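Long-range contact in T9SS C-terminal target domain-containing protein (Bacteroides cellulosilyticus, PDB 5JVK), which is a family 39 glycoside hydrolase of a gut symbiont, probably an endo-acting enzyme that hydrolyses O-glycosidic bonds: residues A[229-241]-A[269-283]. Sequence-based numbering, arbitrary orientation.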
loop_
_atom_site.group_PDB
_atom_site.type_symbol
_atom_site.label_atom_id
_atom_site.label_comp_id
_atom_site.label_asym_id
_atom_site.label_seq_id
_atom_site.Cartn_x
_atom_site.Cartn_y
_atom_site.Cartn_z
ATOM N N PRO A 229 0.045 20.562 17.793
ATOM C CA PRO A 229 0.398 21.177 16.506
ATOM C C PRO A 229 1.075 22.554 16.595
ATOM O O PRO A 229 2.120 22.761 15.973
ATOM C CB PRO A 229 -0.955 21.293 15.797
ATOM C CG PRO A 229 -1.752 20.160 16.333
ATOM C CD PRO A 229 -1.309 19.971 17.755
ATOM N N VAL A 230 0.493 23.471 17.366
ATOM C CA VAL A 230 0.966 24.860 17.419
ATOM C C VAL A 230 2.082 25.062 18.450
ATOM O O VAL A 230 3.094 25.693 18.147
ATOM C CB VAL A 230 -0.200 25.839 17.698
ATOM C CG1 VAL A 230 0.294 27.285 17.742
ATOM C CG2 VAL A 230 -1.286 25.675 16.639
ATOM N N LYS A 231 1.892 24.534 19.658
ATOM C CA LYS A 231 2.808 24.788 20.782
ATOM C C LYS A 231 4.067 23.920 20.795
ATOM O O LYS A 231 5.105 24.372 21.272
ATOM C CB LYS A 231 2.075 24.638 22.121
ATOM C CG LYS A 231 0.994 25.682 22.349
ATOM C CD LYS A 231 0.263 25.455 23.662
ATOM C CE LYS A 231 -0.910 26.411 23.808
ATOM N NZ LYS A 231 -1.667 26.179 25.068
ATOM N N ASP A 232 3.972 22.681 20.303
ATOM C CA ASP A 232 5.106 21.738 20.310
ATOM C C ASP A 232 5.689 21.480 18.922
ATOM O O ASP A 232 6.899 21.627 18.722
ATOM C CB ASP A 232 4.695 20.404 20.950
ATOM C CG ASP A 232 4.281 20.546 22.410
ATOM O OD1 ASP A 232 4.780 21.456 23.108
ATOM O OD2 ASP A 232 3.452 19.731 22.865
ATOM N N TYR A 233 4.837 21.099 17.971
ATOM C CA TYR A 233 5.299 20.678 16.643
ATOM C C TYR A 233 5.824 21.832 15.781
ATOM O O TYR A 233 6.900 21.720 15.197
ATOM C CB TYR A 233 4.193 19.925 15.890
ATOM C CG TYR A 233 4.704 19.146 14.697
ATOM C CD1 TYR A 233 4.987 17.781 14.796
ATOM C CD2 TYR A 233 4.917 19.774 13.468
ATOM C CE1 TYR A 233 5.462 17.067 13.704
ATOM C CE2 TYR A 233 5.395 19.071 12.377
ATOM C CZ TYR A 233 5.667 17.721 12.500
ATOM O OH TYR A 233 6.127 17.026 11.410
ATOM N N LEU A 234 5.068 22.924 15.694
ATOM C CA LEU A 234 5.438 24.049 14.821
ATOM C C LEU A 234 6.793 24.703 15.171
ATOM O O LEU A 234 7.540 25.063 14.261
ATOM C CB LEU A 234 4.305 25.092 14.755
ATOM C CG LEU A 234 4.470 26.309 13.834
ATOM C CD1 LEU A 234 4.859 25.914 12.414
ATOM C CD2 LEU A 234 3.184 27.120 13.817
ATOM N N PRO A 235 7.115 24.859 16.475
ATOM C CA PRO A 235 8.469 25.285 16.846
ATOM C C PRO A 235 9.587 24.394 16.304
ATOM O O PRO A 235 10.564 24.911 15.761
ATOM C CB PRO A 235 8.439 25.234 18.373
ATOM C CG PRO A 235 7.040 25.599 18.707
ATOM C CD PRO A 235 6.181 25.036 17.605
ATOM N N LEU A 236 9.439 23.079 16.454
ATOM C CA LEU A 236 10.399 22.118 15.901
ATOM C C LEU A 236 10.479 22.256 14.380
ATOM O O LEU A 236 11.568 22.275 13.810
ATOM C CB LEU A 236 10.015 20.685 16.302
ATOM C CG LEU A 236 10.865 19.473 15.874
ATOM C CD1 LEU A 236 10.629 19.079 14.429
ATOM C CD2 LEU A 236 12.352 19.691 16.105
ATOM N N LEU A 237 9.318 22.363 13.741
ATOM C CA LEU A 237 9.214 22.484 12.285
ATOM C C LEU A 237 9.864 23.762 11.735
ATOM O O LEU A 237 10.472 23.734 10.661
ATOM C CB LEU A 237 7.737 22.421 11.876
ATOM C CG LEU A 237 7.346 22.350 10.399
ATOM C CD1 LEU A 237 7.947 21.118 9.731
ATOM C CD2 LEU A 237 5.822 22.375 10.267
ATOM N N LYS A 238 9.737 24.870 12.473
ATOM C CA LYS A 238 10.347 26.158 12.082
ATOM C C LYS A 238 11.881 26.142 12.055
ATOM O O LYS A 238 12.488 26.936 11.338
ATOM C CB LYS A 238 9.856 27.299 12.987
ATOM C CG LYS A 238 8.475 27.816 12.620
ATOM C CD LYS A 238 7.961 28.847 13.612
ATOM C CE LYS A 238 6.724 29.550 13.072
ATOM N NZ LYS A 238 6.023 30.363 14.101
ATOM N N VAL A 239 12.490 25.254 12.843
ATOM C CA VAL A 239 13.941 25.038 12.826
ATOM C C VAL A 239 14.317 24.008 11.752
ATOM O O VAL A 239 15.247 24.239 10.980
ATOM C CB VAL A 239 14.470 24.582 14.212
ATOM C CG1 VAL A 239 15.981 24.361 14.183
ATOM C CG2 VAL A 239 14.099 25.598 15.287
ATOM N N VAL A 240 13.591 22.889 11.704
ATOM C CA VAL A 240 13.900 21.776 10.783
ATOM C C VAL A 240 13.763 22.149 9.301
ATOM O O VAL A 240 14.621 21.782 8.498
ATOM C CB VAL A 240 13.045 20.515 11.100
ATOM C CG1 VAL A 240 13.172 19.447 10.014
ATOM C CG2 VAL A 240 13.452 19.928 12.443
ATOM N N TYR A 241 12.697 22.863 8.944
ATOM C CA TYR A 241 12.409 23.158 7.535
ATOM C C TYR A 241 13.515 23.957 6.823
ATOM O O TYR A 241 13.995 23.513 5.782
ATOM C CB TYR A 241 11.038 23.829 7.370
ATOM C CG TYR A 241 10.642 24.074 5.930
ATOM C CD1 TYR A 241 10.124 23.041 5.140
ATOM C CD2 TYR A 241 10.780 25.336 5.351
ATOM C CE1 TYR A 241 9.756 23.262 3.818
ATOM C CE2 TYR A 241 10.416 25.566 4.030
ATOM C CZ TYR A 241 9.904 24.527 3.268
ATOM O OH TYR A 241 9.545 24.759 1.964
ATOM N N PHE A 269 -4.500 18.321 12.446
ATOM C CA PHE A 269 -3.116 18.807 12.542
ATOM C C PHE A 269 -2.909 20.091 11.742
ATOM O O PHE A 269 -2.355 21.062 12.260
ATOM C CB PHE A 269 -2.109 17.753 12.064
ATOM C CG PHE A 269 -0.707 18.286 11.904
ATOM C CD1 PHE A 269 0.152 18.372 12.997
ATOM C CD2 PHE A 269 -0.251 18.732 10.662
ATOM C CE1 PHE A 269 1.438 18.881 12.852
ATOM C CE2 PHE A 269 1.032 19.241 10.513
ATOM C CZ PHE A 269 1.879 19.316 11.608
ATOM N N ILE A 270 -3.328 20.079 10.479
ATOM C CA ILE A 270 -3.006 21.162 9.542
ATOM C C ILE A 270 -3.741 22.476 9.843
ATOM O O ILE A 270 -3.140 23.543 9.737
ATOM C CB ILE A 270 -3.198 20.725 8.058
ATOM C CG1 ILE A 270 -2.451 21.664 7.098
ATOM C CG2 ILE A 270 -4.669 20.637 7.672
ATOM C CD1 ILE A 270 -0.942 21.592 7.197
ATOM N N ILE A 271 -5.015 22.402 10.232
ATOM C CA ILE A 271 -5.823 23.613 10.462
ATOM C C ILE A 271 -5.268 24.503 11.600
ATOM O O ILE A 271 -5.165 25.717 11.415
ATOM C CB ILE A 271 -7.335 23.289 10.653
ATOM C CG1 ILE A 271 -7.923 22.752 9.337
ATOM C CG2 ILE A 271 -8.117 24.521 11.119
ATOM C CD1 ILE A 271 -9.328 22.193 9.455
ATOM N N PRO A 272 -4.915 23.915 12.765
ATOM C CA PRO A 272 -4.231 24.718 13.796
ATOM C C PRO A 272 -2.911 25.350 13.337
ATOM O O PRO A 272 -2.600 26.475 13.733
ATOM C CB PRO A 272 -3.958 23.707 14.916
ATOM C CG PRO A 272 -4.974 22.642 14.739
ATOM C CD PRO A 272 -5.326 22.593 13.280
ATOM N N VAL A 273 -2.155 24.622 12.515
ATOM C CA VAL A 273 -0.864 25.086 11.998
ATOM C C VAL A 273 -1.053 26.239 11.007
ATOM O O VAL A 273 -0.282 27.200 11.029
ATOM C CB VAL A 273 -0.060 23.929 11.346
ATOM C CG1 VAL A 273 1.203 24.438 10.654
ATOM C CG2 VAL A 273 0.308 22.874 12.387
ATOM N N LEU A 274 -2.067 26.141 10.147
ATOM C CA LEU A 274 -2.380 27.207 9.189
ATOM C C LEU A 274 -2.909 28.465 9.881
ATOM O O LEU A 274 -2.502 29.579 9.537
ATOM C CB LEU A 274 -3.392 26.726 8.141
ATOM C CG LEU A 274 -2.938 25.596 7.206
ATOM C CD1 LEU A 274 -4.127 25.041 6.438
ATOM C CD2 LEU A 274 -1.848 26.051 6.247
ATOM N N ASP A 275 -3.804 28.280 10.854
ATOM C CA ASP A 275 -4.359 29.395 11.639
ATOM C C ASP A 275 -3.305 30.133 12.478
ATOM O O ASP A 275 -3.496 31.305 12.803
ATOM C CB ASP A 275 -5.512 28.918 12.543
ATOM C CG ASP A 275 -6.768 28.520 11.757
ATOM O OD1 ASP A 275 -6.836 28.745 10.526
ATOM O OD2 ASP A 275 -7.700 27.976 12.386
ATOM N N ALA A 276 -2.205 29.451 12.814
ATOM C CA ALA A 276 -1.044 30.071 13.472
ATOM C C ALA A 276 0.039 30.580 12.492
ATOM O O ALA A 276 1.188 30.769 12.894
ATOM C CB ALA A 276 -0.432 29.086 14.461
ATOM N N GLY A 277 -0.320 30.801 11.224
ATOM C CA GLY A 277 0.611 31.324 10.216
ATOM C C GLY A 277 1.796 30.432 9.867
ATOM O O GLY A 277 2.848 30.934 9.466
ATOM N N GLY A 278 1.624 29.115 9.998
ATOM C CA GLY A 278 2.712 28.148 9.787
ATOM C C GLY A 278 2.794 27.495 8.412
ATOM O O GLY A 278 3.622 26.609 8.208
ATOM N N VAL A 279 1.953 27.934 7.471
ATOM C CA VAL A 279 1.851 27.320 6.134
ATOM C C VAL A 279 3.182 27.176 5.371
ATOM O O VAL A 279 3.392 26.167 4.689
ATOM C CB VAL A 279 0.809 28.062 5.246
ATOM C CG1 VAL A 279 1.271 29.468 4.873
ATOM C CG2 VAL A 279 0.478 27.255 3.995
ATOM N N ASP A 280 4.068 28.167 5.500
ATOM C CA ASP A 280 5.341 28.195 4.751
ATOM C C ASP A 280 6.390 27.189 5.215
ATOM O O ASP A 280 7.324 26.894 4.464
ATOM C CB ASP A 280 5.973 29.594 4.790
ATOM C CG ASP A 280 5.188 30.615 4.002
ATOM O OD1 ASP A 280 4.821 30.332 2.840
ATOM O OD2 ASP A 280 4.948 31.714 4.538
ATOM N N PHE A 281 6.248 26.663 6.430
ATOM C CA PHE A 281 7.264 25.776 7.014
ATOM C C PHE A 281 7.101 24.290 6.653
ATOM O O PHE A 281 7.725 23.426 7.279
ATOM C CB PHE A 281 7.326 25.999 8.532
ATOM C CG PHE A 281 7.664 27.417 8.903
ATOM C CD1 PHE A 281 8.990 27.852 8.903
ATOM C CD2 PHE A 281 6.663 28.333 9.204
ATOM C CE1 PHE A 281 9.310 29.166 9.222
ATOM C CE2 PHE A 281 6.975 29.650 9.523
ATOM C CZ PHE A 281 8.300 30.067 9.534
ATOM N N GLN A 282 6.262 23.999 5.652
ATOM C CA GLN A 282 6.191 22.674 5.028
ATOM C C GLN A 282 6.040 22.779 3.513
ATOM O O GLN A 282 5.632 23.816 2.980
ATOM C CB GLN A 282 4.996 21.865 5.545
ATOM C CG GLN A 282 4.666 22.023 7.016
ATOM C CD GLN A 282 3.404 22.815 7.279
ATOM O OE1 GLN A 282 3.171 23.870 6.686
ATOM N NE2 GLN A 282 2.579 22.308 8.183
ATOM N N ASP A 283 6.377 21.682 2.839
ATOM C CA ASP A 283 5.999 21.452 1.445
ATOM C C ASP A 283 4.703 20.631 1.362
ATOM O O ASP A 283 3.974 20.707 0.373
ATOM C CB ASP A 283 7.130 20.737 0.706
ATOM C CG ASP A 283 8.452 21.480 0.802
ATOM O OD1 ASP A 283 8.458 22.718 0.655
ATOM O OD2 ASP A 283 9.487 20.822 1.033
#
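Tyr241 lies across the backbone of Phe281 and reaches Asp283 with its hydroxyl. Its CB sits 3.3 Å from Phe281 O; with CG anti to the backbone N (chi1 -176°), the ring puts one face over Phe281 C and Gln282 N. CE2 comes near Asp280 O, CE1 near the carboxylate of Asp283, and at the tip OH donates to Asp283 OD1 over 2.7 Å, on the syn side but 31° out of the carboxylate plane. The other oxygen, OD2, is held by Lys245 and by the backbone N of Leu253. One turn back, Lys238 lays its extended chain over Phe281: CG stands 3.6 Å from the ring centroid in a CH-pi contact, and CE reaches the rim at CE2. Leu237 CD2 presses on Gln282 CG at 3.5 Å. Toward the start of helix 229-247, the edge of Phe269 meets the face of Tyr233 in a T-shaped pair, while Tyr233 OH bonds to Leu220 O. Pro229 and Val230 pack on Pro272, and Val230 CG1 touches Ala276 CB at 3.8 Å. Helix 270-275 crosses helix 229-241 at -75° and ends in a Schellman motif with Gly277 as C-prime residue; the chain then turns through Gly278, whose CA packs against Leu234 CD1. This joins the helix after the fourth strand of a (beta/alpha)8 TIM barrel to the short helix and loop that lead from the fifth strand into the sixth.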